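N-terminal acetyltransferase B complex subunit MDM20 (Candida albicans, PDB 5K04) is the non-catalytic subunit of the NatB complex, which acetylates protein N-termini, and probably serves as a helical scaffold around the catalytic subunit NAT3. Local coordinates at residues E374-S386 / S554-D566. Numbering follows the deposited sequence.
Sequences ELTLRTIVSDLDS and SEWNGLEKIDCID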
loop_
_atom_site.group_PDB
_atom_site.type_symbol
_atom_site.label_atom_id
_atom_site.label_comp_id
_atom_site.label_asym_id
_atom_site.label_seq_id
_atom_site.Cartn_x
_atom_site.Cartn_y
_atom_site.Cartn_z
ATOM N N GLU A 374 -1.034 -23.996 9.761
ATOM C CA GLU A 374 -2.359 -23.512 9.414
ATOM C C GLU A 374 -3.350 -23.899 10.500
ATOM O O GLU A 374 -4.235 -23.112 10.858
ATOM C CB GLU A 374 -2.788 -24.090 8.064
ATOM C CG GLU A 374 -1.972 -23.605 6.852
ATOM C CD GLU A 374 -2.113 -22.102 6.566
ATOM O OE1 GLU A 374 -1.092 -21.440 6.266
ATOM O OE2 GLU A 374 -3.253 -21.583 6.652
ATOM N N LEU A 375 -3.192 -25.112 11.050
ATOM C CA LEU A 375 -4.047 -25.596 12.129
ATOM C C LEU A 375 -3.678 -24.960 13.466
ATOM O O LEU A 375 -4.563 -24.520 14.214
ATOM C CB LEU A 375 -3.954 -27.123 12.214
ATOM C CG LEU A 375 -4.491 -27.787 10.948
ATOM C CD1 LEU A 375 -4.800 -29.277 11.138
ATOM C CD2 LEU A 375 -5.739 -27.043 10.501
ATOM N N THR A 376 -2.376 -24.887 13.771
ATOM C CA THR A 376 -1.948 -24.353 15.062
ATOM C C THR A 376 -2.297 -22.871 15.193
ATOM O O THR A 376 -2.715 -22.421 16.272
ATOM C CB THR A 376 -0.444 -24.590 15.271
ATOM O OG1 THR A 376 0.333 -23.895 14.285
ATOM C CG2 THR A 376 -0.141 -26.062 15.178
ATOM N N LEU A 377 -2.156 -22.100 14.106
ATOM C CA LEU A 377 -2.519 -20.685 14.168
ATOM C C LEU A 377 -4.011 -20.517 14.452
ATOM O O LEU A 377 -4.405 -19.736 15.325
ATOM C CB LEU A 377 -2.118 -19.976 12.874
ATOM C CG LEU A 377 -2.418 -18.470 12.800
ATOM C CD1 LEU A 377 -1.672 -17.696 13.883
ATOM C CD2 LEU A 377 -2.083 -17.929 11.432
ATOM N N ARG A 378 -4.852 -21.290 13.761
ATOM C CA ARG A 378 -6.278 -21.306 14.073
ATOM C C ARG A 378 -6.524 -21.651 15.542
ATOM O O ARG A 378 -7.347 -21.021 16.213
ATOM C CB ARG A 378 -6.998 -22.304 13.153
ATOM C CG ARG A 378 -7.298 -21.781 11.746
ATOM C CD ARG A 378 -7.774 -22.894 10.824
ATOM N NE ARG A 378 -8.189 -22.406 9.504
ATOM C CZ ARG A 378 -9.448 -22.390 9.055
ATOM N NH1 ARG A 378 -10.444 -22.833 9.815
ATOM N NH2 ARG A 378 -9.716 -21.928 7.836
ATOM N N THR A 379 -5.822 -22.659 16.060
ATOM C CA THR A 379 -5.966 -22.967 17.476
ATOM C C THR A 379 -5.519 -21.789 18.331
ATOM O O THR A 379 -6.199 -21.416 19.290
ATOM C CB THR A 379 -5.180 -24.233 17.831
ATOM O OG1 THR A 379 -5.680 -25.335 17.068
ATOM C CG2 THR A 379 -5.349 -24.561 19.312
ATOM N N ILE A 380 -4.398 -21.162 17.972
ATOM C CA ILE A 380 -3.903 -20.060 18.787
ATOM C C ILE A 380 -4.862 -18.881 18.719
ATOM O O ILE A 380 -5.211 -18.287 19.747
ATOM C CB ILE A 380 -2.475 -19.678 18.358
ATOM C CG1 ILE A 380 -1.485 -20.725 18.873
ATOM C CG2 ILE A 380 -2.102 -18.316 18.884
ATOM C CD1 ILE A 380 -0.060 -20.556 18.340
ATOM N N VAL A 381 -5.347 -18.556 17.516
ATOM C CA VAL A 381 -6.212 -17.389 17.366
ATOM C C VAL A 381 -7.516 -17.587 18.133
ATOM O O VAL A 381 -8.000 -16.670 18.811
ATOM C CB VAL A 381 -6.461 -17.095 15.876
ATOM C CG1 VAL A 381 -7.455 -15.978 15.735
ATOM C CG2 VAL A 381 -5.156 -16.728 15.194
ATOM N N SER A 382 -8.084 -18.795 18.063
ATOM C CA SER A 382 -9.318 -19.097 18.787
ATOM C C SER A 382 -9.133 -19.004 20.291
ATOM O O SER A 382 -10.099 -18.751 21.020
ATOM C CB SER A 382 -9.818 -20.496 18.423
ATOM O OG SER A 382 -10.134 -20.561 17.052
ATOM N N ASP A 383 -7.908 -19.209 20.777
ATOM C CA ASP A 383 -7.640 -19.193 22.211
ATOM C C ASP A 383 -7.406 -17.784 22.761
ATOM O O ASP A 383 -7.424 -17.609 23.983
ATOM C CB ASP A 383 -6.423 -20.075 22.508
ATOM C CG ASP A 383 -6.100 -20.170 23.984
ATOM O OD1 ASP A 383 -6.993 -20.577 24.764
ATOM O OD2 ASP A 383 -4.942 -19.881 24.357
ATOM N N LEU A 384 -7.194 -16.783 21.895
ATOM C CA LEU A 384 -6.816 -15.445 22.350
ATOM C C LEU A 384 -7.985 -14.779 23.062
ATOM O O LEU A 384 -9.091 -14.704 22.517
ATOM C CB LEU A 384 -6.367 -14.600 21.170
ATOM C CG LEU A 384 -5.039 -15.011 20.525
ATOM C CD1 LEU A 384 -4.821 -14.224 19.260
ATOM C CD2 LEU A 384 -3.861 -14.834 21.492
ATOM N N ASP A 385 -7.746 -14.305 24.284
ATOM C CA ASP A 385 -8.795 -13.687 25.083
ATOM C C ASP A 385 -8.434 -12.306 25.620
ATOM O O ASP A 385 -9.222 -11.746 26.389
ATOM C CB ASP A 385 -9.203 -14.632 26.233
ATOM C CG ASP A 385 -8.112 -14.799 27.322
ATOM O OD1 ASP A 385 -7.149 -14.000 27.381
ATOM O OD2 ASP A 385 -8.237 -15.739 28.137
ATOM N N SER A 386 -7.270 -11.749 25.241
ATOM C CA SER A 386 -6.737 -10.434 25.597
ATOM C C SER A 386 -6.214 -10.366 27.027
ATOM O O SER A 386 -5.605 -9.368 27.390
ATOM C CB SER A 386 -7.760 -9.304 25.395
ATOM O OG SER A 386 -8.759 -9.355 26.392
ATOM N N SER A 554 -3.419 -9.909 5.722
ATOM C CA SER A 554 -2.452 -10.964 5.416
ATOM C C SER A 554 -2.293 -11.956 6.560
ATOM O O SER A 554 -2.076 -13.145 6.314
ATOM C CB SER A 554 -1.104 -10.345 5.048
ATOM O OG SER A 554 -1.236 -9.585 3.860
ATOM N N GLU A 555 -2.419 -11.506 7.814
ATOM C CA GLU A 555 -2.289 -12.440 8.931
ATOM C C GLU A 555 -3.510 -13.334 9.090
ATOM O O GLU A 555 -3.500 -14.210 9.966
ATOM C CB GLU A 555 -2.001 -11.672 10.231
ATOM C CG GLU A 555 -3.212 -11.082 10.960
ATOM C CD GLU A 555 -3.576 -9.688 10.485
ATOM O OE1 GLU A 555 -3.402 -9.426 9.279
ATOM O OE2 GLU A 555 -4.044 -8.858 11.309
ATOM N N TRP A 556 -4.539 -13.137 8.256
ATOM C CA TRP A 556 -5.776 -13.914 8.271
ATOM C C TRP A 556 -5.935 -14.787 7.040
ATOM O O TRP A 556 -6.994 -15.403 6.867
ATOM C CB TRP A 556 -6.993 -12.990 8.367
ATOM C CG TRP A 556 -7.124 -12.238 9.660
ATOM C CD1 TRP A 556 -6.801 -10.923 9.887
ATOM C CD2 TRP A 556 -7.626 -12.746 10.902
ATOM N NE1 TRP A 556 -7.074 -10.583 11.188
ATOM C CE2 TRP A 556 -7.589 -11.677 11.837
ATOM C CE3 TRP A 556 -8.107 -13.994 11.316
ATOM C CZ2 TRP A 556 -7.993 -11.828 13.174
ATOM C CZ3 TRP A 556 -8.518 -14.146 12.647
ATOM C CH2 TRP A 556 -8.459 -13.062 13.558
ATOM N N ASN A 557 -4.921 -14.838 6.176
ATOM C CA ASN A 557 -5.025 -15.542 4.904
ATOM C C ASN A 557 -5.249 -17.025 5.145
ATOM O O ASN A 557 -4.435 -17.685 5.796
ATOM C CB ASN A 557 -3.762 -15.319 4.076
ATOM C CG ASN A 557 -3.997 -15.494 2.592
ATOM O OD1 ASN A 557 -4.589 -14.636 1.945
ATOM N ND2 ASN A 557 -3.521 -16.605 2.044
ATOM N N GLY A 558 -6.374 -17.540 4.644
ATOM C CA GLY A 558 -6.745 -18.918 4.878
ATOM C C GLY A 558 -7.455 -19.154 6.185
ATOM O O GLY A 558 -7.804 -20.303 6.488
ATOM N N LEU A 559 -7.667 -18.105 6.976
ATOM C CA LEU A 559 -8.444 -18.176 8.203
ATOM C C LEU A 559 -9.686 -17.321 8.046
ATOM O O LEU A 559 -9.760 -16.446 7.180
ATOM C CB LEU A 559 -7.662 -17.679 9.423
ATOM C CG LEU A 559 -6.351 -18.305 9.877
ATOM C CD1 LEU A 559 -5.211 -17.964 8.936
ATOM C CD2 LEU A 559 -6.058 -17.762 11.249
ATOM N N GLU A 560 -10.665 -17.585 8.902
ATOM C CA GLU A 560 -11.839 -16.734 8.996
ATOM C C GLU A 560 -11.527 -15.611 9.976
ATOM O O GLU A 560 -11.187 -15.872 11.138
ATOM C CB GLU A 560 -13.063 -17.527 9.449
ATOM C CG GLU A 560 -14.335 -16.709 9.417
ATOM C CD GLU A 560 -15.438 -17.283 10.292
ATOM O OE1 GLU A 560 -15.399 -18.497 10.606
ATOM O OE2 GLU A 560 -16.342 -16.510 10.681
ATOM N N LYS A 561 -11.624 -14.365 9.503
ATOM C CA LYS A 561 -11.381 -13.215 10.369
ATOM C C LYS A 561 -12.488 -13.077 11.406
ATOM O O LYS A 561 -13.675 -13.024 11.074
ATOM C CB LYS A 561 -11.271 -11.929 9.559
ATOM C CG LYS A 561 -11.000 -10.704 10.432
ATOM C CD LYS A 561 -10.293 -9.614 9.650
ATOM C CE LYS A 561 -9.916 -8.440 10.551
ATOM N NZ LYS A 561 -8.896 -7.544 9.899
ATOM N N ILE A 562 -12.085 -13.041 12.673
ATOM C CA ILE A 562 -12.976 -12.858 13.805
ATOM C C ILE A 562 -12.474 -11.666 14.600
ATOM O O ILE A 562 -11.367 -11.164 14.384
ATOM C CB ILE A 562 -13.048 -14.098 14.716
ATOM C CG1 ILE A 562 -11.671 -14.424 15.295
ATOM C CG2 ILE A 562 -13.604 -15.294 13.972
ATOM C CD1 ILE A 562 -11.734 -15.426 16.405
ATOM N N ASP A 563 -13.304 -11.231 15.544
ATOM C CA ASP A 563 -12.914 -10.194 16.491
ATOM C C ASP A 563 -11.849 -10.751 17.425
ATOM O O ASP A 563 -12.106 -11.681 18.195
ATOM C CB ASP A 563 -14.132 -9.691 17.262
ATOM C CG ASP A 563 -15.076 -8.854 16.390
ATOM O OD1 ASP A 563 -14.688 -8.463 15.265
ATOM O OD2 ASP A 563 -16.206 -8.584 16.834
ATOM N N CYS A 564 -10.645 -10.203 17.318
ATOM C CA CYS A 564 -9.498 -10.608 18.112
ATOM C C CYS A 564 -8.799 -9.328 18.552
ATOM O O CYS A 564 -9.289 -8.219 18.308
ATOM C CB CYS A 564 -8.562 -11.547 17.315
ATOM S SG CYS A 564 -7.736 -12.745 18.251
ATOM N N ILE A 565 -7.648 -9.492 19.206
ATOM C CA ILE A 565 -6.810 -8.352 19.526
ATOM C C ILE A 565 -6.365 -7.638 18.243
ATOM O O ILE A 565 -6.256 -8.231 17.161
ATOM C CB ILE A 565 -5.588 -8.789 20.352
ATOM C CG1 ILE A 565 -4.731 -9.748 19.539
ATOM C CG2 ILE A 565 -6.006 -9.452 21.658
ATOM C CD1 ILE A 565 -3.303 -9.667 19.891
ATOM N N ASP A 566 -6.098 -6.349 18.385
ATOM C CA ASP A 566 -5.716 -5.476 17.294
ATOM C C ASP A 566 -4.422 -4.762 17.668
ATOM O O ASP A 566 -4.160 -4.512 18.847
ATOM C CB ASP A 566 -6.826 -4.442 17.017
ATOM C CG ASP A 566 -8.068 -5.058 16.401
ATOM O OD1 ASP A 566 -7.923 -6.016 15.607
ATOM O OD2 ASP A 566 -9.178 -4.574 16.703
#
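With CG set anti to the carbonyl carbon (chi1 -80°) and the chain extended from there to NE, Arg-378 runs along the helix flank and lays its guanidinium beside the carbonyl of Gly-558. NH2 donates to Gly-558 O at 2.8 Å, with an N-H...O angle of 156°; the oxygen meets the rim of the guanidinium slightly out of its plane. On the way the arginine and Leu-559 run antiparallel past one another, CG of Arg-378 lying 4.1 Å from CG of Leu-559. The tip of the same leucine packs on Leu-377, CD2 of Leu-377 lying 4.0 Å from CD2 of Leu-559, the two side chains set roughly perpendicular. One turn further along, Val-381 carries CG1 anti to its own N (chi1 175°), which places this methyl 3.7 Å from CZ3 of Trp-556, while CG2 is turned to Leu-559. Trp-556 to Leu-559 form a type II beta turn, closed by Leu-559 N on Trp-556 O at 2.8 Å, with Gly-558 at the positive phi that this turn needs. The loop between helices 539-542 and 571-584 lies against helix 372-383, part of an alpha-helical array whose family belongs to the TPR clan; Trp-414 of helix 409-419 also touches Leu-377, Val-381 and Leu-384. Lys-561 CG of the same loop covers one face of the Trp-556 ring. Beyond the helix end, Leu-384 CD1 presses on Cys-564 SG at 3.4 Å, and Ser-386 CB rests against Ile-565 CG2 at 4.1 Å. At the other end, the carboxylate of Glu-374 is salt-bridged to Lys-410, and the Asn-557 amide oxygen accepts a hydrogen bond from Gln-53 of the NAT3 chain; the turn abuts that catalytic subunit, and the Asn-557 side chain is about 13 Å from the bound coenzyme A.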